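Calmodulin, putative (Toxoplasma gondii, PDB 6TJ6) is a calmodulin-like protein that binds calcium in an EF-hand loop, probably as part of its function, and packs against another protein chain. Local coordinates at residues L30-C35 against P54-W59; N68-L73 against N128-L133; R26-A31 against K45-S50. One frame throughout, in Å; residues are numbered along the deposited sequence.

Interaction 1: L30-C35 against P54-W59; sequences LAIRSC and PDFEAW
Ile32 reaches from helix 26-34 to two aromatic rings of helix 53-64, Phe56 and Trp59. Its end carbon CD1 sits over one face of the Trp59 indole, 4.0 Å from the centroid of the six-membered ring. The approach is only 16° off the ring normal, so this is a CH-pi contact, shifted somewhat toward the rim. The other branch touches the same ring: Ile32 CG2 is 3.7 Å from Trp59 CZ3. The stem of the longer branch turns to the second ring, with Ile32 CG1 3.9 Å from Phe56 CE1. Here the methylene meets the ring edge, near its plane. Ala31 CB approaches the end of the same ring obliquely, 3.9 Å from Phe56 CZ.

With CG anti to the backbone N (chi1 -177° for Phe56), each aromatic ring extends from its own helix to helix 26-34. The helix axes come no closer than 11.9 Å, and the rings bridge that distance. No hydrogen bond crosses; the contact is apolar throughout.

The packing is tight around Ile32, Ala31 and Phe56, all three buried. Val37, Pro39 and Met60 add further apolar cover to Ile32, and Met51 touches both rings. The contact is looser at its margins. Cys35 points its CB toward helix 53-64, but Cys35 SG stays 5.0 Å from Phe56 CZ. On the solvent side, Trp59 remains partly exposed. Apolar packing of this kind, between the second and last helices of a four-helix unit, is characteristic of the hydrophobic core of a paired EF-hand lobe.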
loop_
_atom_site.group_PDB
_atom_site.type_symbol
_atom_site.label_atom_id
_atom_site.label_comp_id
_atom_site.label_asym_id
_atom_site.label_seq_id
_atom_site.Cartn_x
_atom_site.Cartn_y
_atom_site.Cartn_z
ATOM N N LEU A 30 9.248 -6.479 12.910
ATOM C CA LEU A 30 7.885 -6.814 12.516
ATOM C C LEU A 30 7.815 -7.134 11.030
ATOM O O LEU A 30 7.331 -8.205 10.639
ATOM C CB LEU A 30 6.936 -5.670 12.882
ATOM C CG LEU A 30 6.240 -5.800 14.242
ATOM C CD1 LEU A 30 7.181 -6.336 15.317
ATOM C CD2 LEU A 30 5.657 -4.463 14.667
ATOM N N ALA A 31 8.352 -6.241 10.190
ATOM C CA ALA A 31 8.379 -6.509 8.757
ATOM C C ALA A 31 8.947 -7.894 8.487
ATOM O O ALA A 31 8.309 -8.723 7.825
ATOM C CB ALA A 31 9.194 -5.437 8.031
ATOM N N ILE A 32 10.112 -8.188 9.070
ATOM C CA ILE A 32 10.728 -9.492 8.862
ATOM C C ILE A 32 9.772 -10.592 9.296
ATOM O O ILE A 32 9.443 -11.500 8.518
ATOM C CB ILE A 32 12.075 -9.573 9.601
ATOM C CG1 ILE A 32 13.042 -8.534 9.032
ATOM C CG2 ILE A 32 12.663 -10.967 9.489
ATOM C CD1 ILE A 32 14.331 -8.384 9.818
ATOM N N ARG A 33 9.251 -10.488 10.523
ATOM C CA ARG A 33 8.368 -11.536 11.015
ATOM C C ARG A 33 7.097 -11.626 10.189
ATOM O O ARG A 33 6.506 -12.707 10.080
ATOM C CB ARG A 33 8.033 -11.302 12.491
ATOM C CG ARG A 33 9.230 -11.431 13.418
ATOM C CD ARG A 33 8.807 -11.651 14.865
ATOM N NE ARG A 33 9.950 -11.953 15.722
ATOM C CZ ARG A 33 10.306 -11.236 16.783
ATOM N NH1 ARG A 33 9.597 -10.172 17.140
ATOM N NH2 ARG A 33 11.368 -11.590 17.493
ATOM N N SER A 34 6.679 -10.519 9.566
ATOM C CA SER A 34 5.459 -10.566 8.771
ATOM C C SER A 34 5.606 -11.465 7.552
ATOM O O SER A 34 4.593 -11.930 7.016
ATOM C CB SER A 34 5.047 -9.158 8.337
ATOM O OG SER A 34 5.846 -8.689 7.265
ATOM N N CYS A 35 6.834 -11.736 7.114
ATOM C CA CYS A 35 7.060 -12.644 5.999
ATOM C C CYS A 35 7.288 -14.080 6.454
ATOM O O CYS A 35 7.684 -14.921 5.639
ATOM C CB CYS A 35 8.244 -12.158 5.161
ATOM S SG CYS A 35 8.006 -10.503 4.463
ATOM N N PRO A 54 16.654 -1.168 -0.644
ATOM C CA PRO A 54 17.753 -2.065 -1.045
ATOM C C PRO A 54 18.280 -2.908 0.105
ATOM O O PRO A 54 18.472 -4.123 -0.053
ATOM C CB PRO A 54 18.814 -1.093 -1.580
ATOM C CG PRO A 54 18.029 0.084 -2.053
ATOM C CD PRO A 54 16.915 0.225 -1.059
ATOM N N ASP A 55 18.486 -2.289 1.272
ATOM C CA ASP A 55 18.953 -3.022 2.446
ATOM C C ASP A 55 17.989 -4.140 2.820
ATOM O O ASP A 55 18.407 -5.278 3.064
ATOM C CB ASP A 55 19.132 -2.065 3.628
ATOM C CG ASP A 55 19.902 -0.817 3.257
ATOM O OD1 ASP A 55 20.936 -0.938 2.570
ATOM O OD2 ASP A 55 19.465 0.286 3.651
ATOM N N PHE A 56 16.690 -3.829 2.880
ATOM C CA PHE A 56 15.706 -4.815 3.320
ATOM C C PHE A 56 15.581 -5.957 2.321
ATOM O O PHE A 56 15.509 -7.129 2.716
ATOM C CB PHE A 56 14.352 -4.138 3.538
ATOM C CG PHE A 56 13.284 -5.058 4.067
ATOM C CD1 PHE A 56 13.321 -5.500 5.385
ATOM C CD2 PHE A 56 12.230 -5.458 3.257
ATOM C CE1 PHE A 56 12.339 -6.337 5.886
ATOM C CE2 PHE A 56 11.241 -6.295 3.749
ATOM C CZ PHE A 56 11.296 -6.737 5.069
ATOM N N GLU A 57 15.560 -5.638 1.025
ATOM C CA GLU A 57 15.451 -6.687 0.021
ATOM C C GLU A 57 16.684 -7.580 0.033
ATOM O O GLU A 57 16.568 -8.801 -0.096
ATOM C CB GLU A 57 15.203 -6.078 -1.369
ATOM C CG GLU A 57 16.434 -5.737 -2.205
ATOM C CD GLU A 57 16.968 -6.932 -2.980
ATOM O OE1 GLU A 57 16.174 -7.842 -3.301
ATOM O OE2 GLU A 57 18.184 -6.971 -3.254
ATOM N N ALA A 58 17.872 -6.999 0.248
ATOM C CA ALA A 58 19.080 -7.815 0.321
ATOM C C ALA A 58 19.075 -8.704 1.561
ATOM O O ALA A 58 19.384 -9.902 1.477
ATOM C CB ALA A 58 20.319 -6.922 0.299
ATOM N N TRP A 59 18.723 -8.139 2.719
ATOM C CA TRP A 59 18.663 -8.930 3.944
ATOM C C TRP A 59 17.700 -10.099 3.789
ATOM O O TRP A 59 18.040 -11.246 4.106
ATOM C CB TRP A 59 18.244 -8.048 5.125
ATOM C CG TRP A 59 18.505 -8.678 6.465
ATOM C CD1 TRP A 59 19.570 -8.444 7.283
ATOM C CD2 TRP A 59 17.687 -9.648 7.138
ATOM N NE1 TRP A 59 19.467 -9.205 8.426
ATOM C CE2 TRP A 59 18.320 -9.952 8.361
ATOM C CE3 TRP A 59 16.482 -10.287 6.827
ATOM C CZ2 TRP A 59 17.789 -10.868 9.271
ATOM C CZ3 TRP A 59 15.957 -11.197 7.731
ATOM C CH2 TRP A 59 16.610 -11.479 8.938
#

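Interaction 2: N68-L73 against N128-L133; sequences NPEEEL and NFVKML
Glu70 OE2 lies against the aliphatic chain of Lys131, with three of its carbons nearby. Lys131 CG is closest, 3.2 Å from Glu70 OE2. Lys131 CD follows at 3.9 Å from the same oxygen, and CB is slightly farther. The carboxylate meets the CB-to-CD part of the lysine chain and not its ammonium end. Glu70 brings it there with an extended chain, CG anti to the backbone N (chi1 179°). The Lys131 chain bends at chi3 and chi4, and its NZ ends 4.4 Å from Glu70 OE2. This is beyond a salt bridge.

Deeper in, the contact is apolar. Val130 points toward helix 69-78 and spreads both methyls against Leu73. Its CG1 is 3.9 Å from Leu73 CB, and its CG2 is almost as near. The CG1 methyl also lies 4.0 Å from Glu70 O. Ile74 and Phe77, farther along helix 69-78, extend the cover of Val130. Leu73 also packs on an apolar side chain of another protein's chain.

The two helix segments run nearly antiparallel, at 152°, with axes 9.9 Å apart at their closest. Helix 69-78 has only just begun here. Asn68 is its N-cap and accepts a weak capping bond from Glu70 N. The contact joins the first and last helices of the second EF-hand pair. No hydrogen bond crosses it, so its cohesion should come mainly from van der Waals packing at Val130. The opposite charges of Glu70 and Lys131 may add a modest long-range attraction at the solvent edge.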
loop_
_atom_site.group_PDB
_atom_site.type_symbol
_atom_site.label_atom_id
_atom_site.label_comp_id
_atom_site.label_asym_id
_atom_site.label_seq_id
_atom_site.Cartn_x
_atom_site.Cartn_y
_atom_site.Cartn_z
ATOM N N ASN A 68 13.450 -21.522 4.981
ATOM C CA ASN A 68 12.171 -21.693 4.309
ATOM C C ASN A 68 11.046 -21.396 5.286
ATOM O O ASN A 68 10.835 -22.175 6.229
ATOM C CB ASN A 68 12.035 -23.109 3.750
ATOM C CG ASN A 68 10.782 -23.289 2.907
ATOM O OD1 ASN A 68 10.016 -22.348 2.695
ATOM N ND2 ASN A 68 10.576 -24.504 2.412
ATOM N N PRO A 69 10.301 -20.298 5.108
ATOM C CA PRO A 69 9.239 -19.962 6.074
ATOM C C PRO A 69 8.203 -21.055 6.279
ATOM O O PRO A 69 7.825 -21.331 7.423
ATOM C CB PRO A 69 8.617 -18.699 5.463
ATOM C CG PRO A 69 9.720 -18.083 4.681
ATOM C CD PRO A 69 10.498 -19.236 4.109
ATOM N N GLU A 70 7.726 -21.677 5.201
ATOM C CA GLU A 70 6.686 -22.695 5.328
ATOM C C GLU A 70 7.134 -23.829 6.243
ATOM O O GLU A 70 6.424 -24.206 7.187
ATOM C CB GLU A 70 6.319 -23.231 3.943
ATOM C CG GLU A 70 5.264 -24.324 3.953
ATOM C CD GLU A 70 4.883 -24.781 2.557
ATOM O OE1 GLU A 70 5.745 -25.351 1.857
ATOM O OE2 GLU A 70 3.720 -24.564 2.157
ATOM N N GLU A 71 8.324 -24.373 5.985
ATOM C CA GLU A 71 8.791 -25.520 6.752
ATOM C C GLU A 71 9.114 -25.134 8.189
ATOM O O GLU A 71 8.822 -25.896 9.115
ATOM C CB GLU A 71 10.004 -26.144 6.064
ATOM C CG GLU A 71 9.687 -26.668 4.670
ATOM C CD GLU A 71 10.889 -27.268 3.964
ATOM O OE1 GLU A 71 10.696 -27.903 2.905
ATOM O OE2 GLU A 71 12.023 -27.106 4.460
ATOM N N GLU A 72 9.694 -23.948 8.402
ATOM C CA GLU A 72 9.995 -23.518 9.766
ATOM C C GLU A 72 8.721 -23.278 10.572
ATOM O O GLU A 72 8.667 -23.594 11.765
ATOM C CB GLU A 72 10.866 -22.257 9.740
ATOM C CG GLU A 72 12.232 -22.450 9.091
ATOM C CD GLU A 72 13.211 -23.216 9.966
ATOM O OE1 GLU A 72 12.865 -23.530 11.125
ATOM O OE2 GLU A 72 14.333 -23.500 9.496
ATOM N N LEU A 73 7.677 -22.743 9.935
ATOM C CA LEU A 73 6.419 -22.501 10.637
ATOM C C LEU A 73 5.711 -23.809 10.969
ATOM O O LEU A 73 5.197 -23.988 12.082
ATOM C CB LEU A 73 5.514 -21.599 9.796
ATOM C CG LEU A 73 5.576 -20.089 10.041
ATOM C CD1 LEU A 73 5.006 -19.735 11.401
ATOM C CD2 LEU A 73 6.995 -19.584 9.920
ATOM N N ASN A 128 -2.075 -27.103 6.467
ATOM C CA ASN A 128 -3.018 -26.436 5.574
ATOM C C ASN A 128 -3.142 -24.957 5.918
ATOM O O ASN A 128 -3.250 -24.108 5.024
ATOM C CB ASN A 128 -4.380 -27.126 5.658
ATOM C CG ASN A 128 -5.302 -26.749 4.517
ATOM O OD1 ASN A 128 -4.852 -26.401 3.426
ATOM N ND2 ASN A 128 -6.606 -26.824 4.761
ATOM N N PHE A 129 -3.104 -24.629 7.209
ATOM C CA PHE A 129 -3.249 -23.243 7.640
ATOM C C PHE A 129 -2.042 -22.406 7.229
ATOM O O PHE A 129 -2.193 -21.321 6.654
ATOM C CB PHE A 129 -3.471 -23.208 9.154
ATOM C CG PHE A 129 -3.295 -21.855 9.773
ATOM C CD1 PHE A 129 -4.172 -20.821 9.485
ATOM C CD2 PHE A 129 -2.267 -21.627 10.674
ATOM C CE1 PHE A 129 -4.012 -19.576 10.071
ATOM C CE2 PHE A 129 -2.102 -20.388 11.261
ATOM C CZ PHE A 129 -2.976 -19.360 10.960
ATOM N N VAL A 130 -0.830 -22.899 7.497
ATOM C CA VAL A 130 0.370 -22.162 7.106
ATOM C C VAL A 130 0.432 -22.007 5.589
ATOM O O VAL A 130 0.808 -20.944 5.075
ATOM C CB VAL A 130 1.632 -22.847 7.667
ATOM C CG1 VAL A 130 2.883 -22.300 6.999
ATOM C CG2 VAL A 130 1.713 -22.642 9.173
ATOM N N LYS A 131 0.049 -23.053 4.850
ATOM C CA LYS A 131 0.019 -22.951 3.393
ATOM C C LYS A 131 -0.952 -21.865 2.943
ATOM O O LYS A 131 -0.549 -20.869 2.329
ATOM C CB LYS A 131 -0.355 -24.297 2.768
ATOM C CG LYS A 131 0.686 -25.390 2.939
ATOM C CD LYS A 131 0.369 -26.567 2.031
ATOM C CE LYS A 131 0.579 -27.901 2.734
ATOM N NZ LYS A 131 1.869 -28.545 2.367
ATOM N N MET A 132 -2.242 -22.027 3.263
ATOM C CA MET A 132 -3.246 -21.030 2.889
ATOM C C MET A 132 -3.060 -19.687 3.608
ATOM O O MET A 132 -3.922 -18.810 3.476
ATOM N N LEU A 133 -1.986 -19.531 4.380
ATOM C CA LEU A 133 -1.568 -18.233 4.898
ATOM C C LEU A 133 -0.429 -17.606 4.102
ATOM O O LEU A 133 -0.436 -16.391 3.881
ATOM C CB LEU A 133 -1.152 -18.369 6.368
ATOM C CG LEU A 133 -0.618 -17.141 7.112
ATOM C CD1 LEU A 133 -1.153 -17.118 8.535
ATOM C CD2 LEU A 133 0.905 -17.121 7.127
#

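Interaction 3: R26-A31 against K45-S50; sequences RDLVLA and KALPMS
Leu28 and Val29, on the early part of helix 26-34, meet Leu47 and Pro48 of the connection that follows helix 41-46. Leu28 comes first in sequence. It is buried and points toward the connection, with CG anti to the backbone N (chi1 -174°). Its branch point CG lies 4.2 Å from Leu47 CD1. One methyl goes on to the next residue: Leu28 CD2 is 4.1 Å from Pro48 O. Leu28 also touches Ile23 and Phe56, so it faces both the short sheet and helix 53-64.

Val29 is next and lies nearer the surface. Its CG2 methyl takes the place beside the backbone N and reaches Leu47 CD1, at 3.9 Å. The two side chains cross at about a right angle, so they meet by their ends and do not lie alongside. Leu47 CD1 contacts successive positions of the helix, Leu28 by the branch carbon and Val29 by a methyl.

The chain has left helix 41-46 and is extended at Leu47 (psi 143°), and the side chain points toward helix 26-34. Pro48, itself exposed, adds a small area at the edge of the contact. The connection then leads into strand 50-52. Met49 O accepts a hydrogen bond from Ser24 OG close to that junction. No hydrogen bond links the two segments. In an EF-hand pair the second calcium loop normally lies here, and its short strand pairs with that of the first loop, as strand 50-52 does with strand 22-24. Only six residues separate helix 41-46 from helix 53-64, against ten (16-25) between helix 7-15 and helix 26-34 of the first hand. The connection is consistent with a shortened, degenerate second loop, packed through Leu47 on Leu28 and Val29 of the calcium-binding hand.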
loop_
_atom_site.group_PDB
_atom_site.type_symbol
_atom_site.label_atom_id
_atom_site.label_comp_id
_atom_site.label_asym_id
_atom_site.label_seq_id
_atom_site.Cartn_x
_atom_site.Cartn_y
_atom_site.Cartn_z
ATOM N N ARG A 26 11.328 -1.451 15.982
ATOM C CA ARG A 26 10.430 -2.595 16.094
ATOM C C ARG A 26 9.827 -2.957 14.744
ATOM O O ARG A 26 9.817 -4.133 14.358
ATOM C CB ARG A 26 9.327 -2.293 17.110
ATOM C CG ARG A 26 8.701 -3.518 17.761
ATOM N N ASP A 27 9.351 -1.950 14.003
ATOM C CA ASP A 27 8.777 -2.193 12.683
ATOM C C ASP A 27 9.679 -3.085 11.838
ATOM O O ASP A 27 9.202 -4.040 11.214
ATOM C CB ASP A 27 8.506 -0.867 11.968
ATOM C CG ASP A 27 7.444 -0.035 12.665
ATOM O OD1 ASP A 27 7.753 1.103 13.079
ATOM O OD2 ASP A 27 6.303 -0.523 12.812
ATOM N N LEU A 28 10.992 -2.815 11.841
ATOM C CA LEU A 28 11.931 -3.659 11.106
ATOM C C LEU A 28 11.700 -5.125 11.431
ATOM O O LEU A 28 11.297 -5.910 10.560
ATOM C CB LEU A 28 13.370 -3.238 11.413
ATOM C CG LEU A 28 14.504 -3.906 10.626
ATOM C CD1 LEU A 28 14.124 -4.141 9.166
ATOM C CD2 LEU A 28 15.772 -3.070 10.706
ATOM N N VAL A 29 11.870 -5.496 12.703
ATOM C CA VAL A 29 11.641 -6.884 13.100
ATOM C C VAL A 29 10.252 -7.326 12.668
ATOM O O VAL A 29 10.082 -8.392 12.059
ATOM C CB VAL A 29 11.849 -7.055 14.616
ATOM C CG1 VAL A 29 11.448 -8.453 15.049
ATOM C CG2 VAL A 29 13.296 -6.776 14.981
ATOM N N LEU A 30 9.248 -6.479 12.910
ATOM C CA LEU A 30 7.885 -6.814 12.516
ATOM C C LEU A 30 7.815 -7.134 11.030
ATOM O O LEU A 30 7.331 -8.205 10.639
ATOM C CB LEU A 30 6.936 -5.670 12.882
ATOM C CG LEU A 30 6.240 -5.800 14.242
ATOM C CD1 LEU A 30 7.181 -6.336 15.317
ATOM C CD2 LEU A 30 5.657 -4.463 14.667
ATOM N N ALA A 31 8.352 -6.241 10.190
ATOM C CA ALA A 31 8.379 -6.509 8.757
ATOM C C ALA A 31 8.947 -7.894 8.487
ATOM O O ALA A 31 8.309 -8.723 7.825
ATOM C CB ALA A 31 9.194 -5.437 8.031
ATOM N N LYS A 45 20.210 -8.646 17.028
ATOM C CA LYS A 45 21.215 -7.716 17.533
ATOM C C LYS A 45 22.031 -7.107 16.402
ATOM O O LYS A 45 22.442 -5.944 16.491
ATOM C CB LYS A 45 22.143 -8.417 18.527
ATOM N N ALA A 46 22.266 -7.865 15.330
ATOM C CA ALA A 46 23.092 -7.382 14.229
ATOM C C ALA A 46 22.346 -6.462 13.270
ATOM O O ALA A 46 22.988 -5.858 12.402
ATOM C CB ALA A 46 23.671 -8.565 13.451
ATOM N N LEU A 47 21.028 -6.344 13.397
ATOM C CA LEU A 47 20.266 -5.496 12.491
ATOM C C LEU A 47 20.725 -4.046 12.613
ATOM O O LEU A 47 21.049 -3.587 13.716
ATOM C CB LEU A 47 18.768 -5.597 12.786
ATOM C CG LEU A 47 18.061 -6.898 12.400
ATOM C CD1 LEU A 47 16.606 -6.860 12.842
ATOM C CD2 LEU A 47 18.164 -7.141 10.902
ATOM N N PRO A 48 20.774 -3.299 11.509
ATOM C CA PRO A 48 21.204 -1.896 11.585
ATOM C C PRO A 48 20.144 -1.000 12.202
ATOM O O PRO A 48 19.047 -1.464 12.527
ATOM C CB PRO A 48 21.460 -1.532 10.117
ATOM C CG PRO A 48 20.551 -2.433 9.351
ATOM C CD PRO A 48 20.503 -3.725 10.125
ATOM N N MET A 49 20.462 0.288 12.362
ATOM C CA MET A 49 19.498 1.222 12.936
ATOM C C MET A 49 18.235 1.296 12.086
ATOM O O MET A 49 17.115 1.249 12.610
ATOM C CB MET A 49 20.128 2.608 13.087
ATOM C CG MET A 49 21.105 2.730 14.247
ATOM S SD MET A 49 20.933 4.317 15.087
ATOM C CE MET A 49 22.295 4.251 16.248
ATOM N N SER A 50 18.395 1.396 10.768
ATOM C CA SER A 50 17.261 1.457 9.859
ATOM C C SER A 50 17.671 0.875 8.513
ATOM O O SER A 50 18.857 0.705 8.217
ATOM C CB SER A 50 16.745 2.892 9.704
ATOM O OG SER A 50 17.723 3.729 9.114
#

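Overall arrangement
Interactions 1 and 3 belong to the first EF-hand pair and share helix 26-34, with Leu30 and Ala31 common to their segments. Their centres are 8 Å apart. They join directly: Trp59 packs on Leu47, Ile32 on Leu47, and Phe56 on Leu28. Interaction 2 lies in the second EF-hand pair, with its centre about 18 Å from that of interaction 1 and 23 Å from that of interaction 3. Along the chain, interactions 1 and 3 both close before interaction 2 opens. Helix 53-64 is followed by helix 69-78, and Cys35 packs on Pro69 where the lobes meet. This is consistent with two EF-hand lobes, each with its own packing, that touch at the start of helix 69-78.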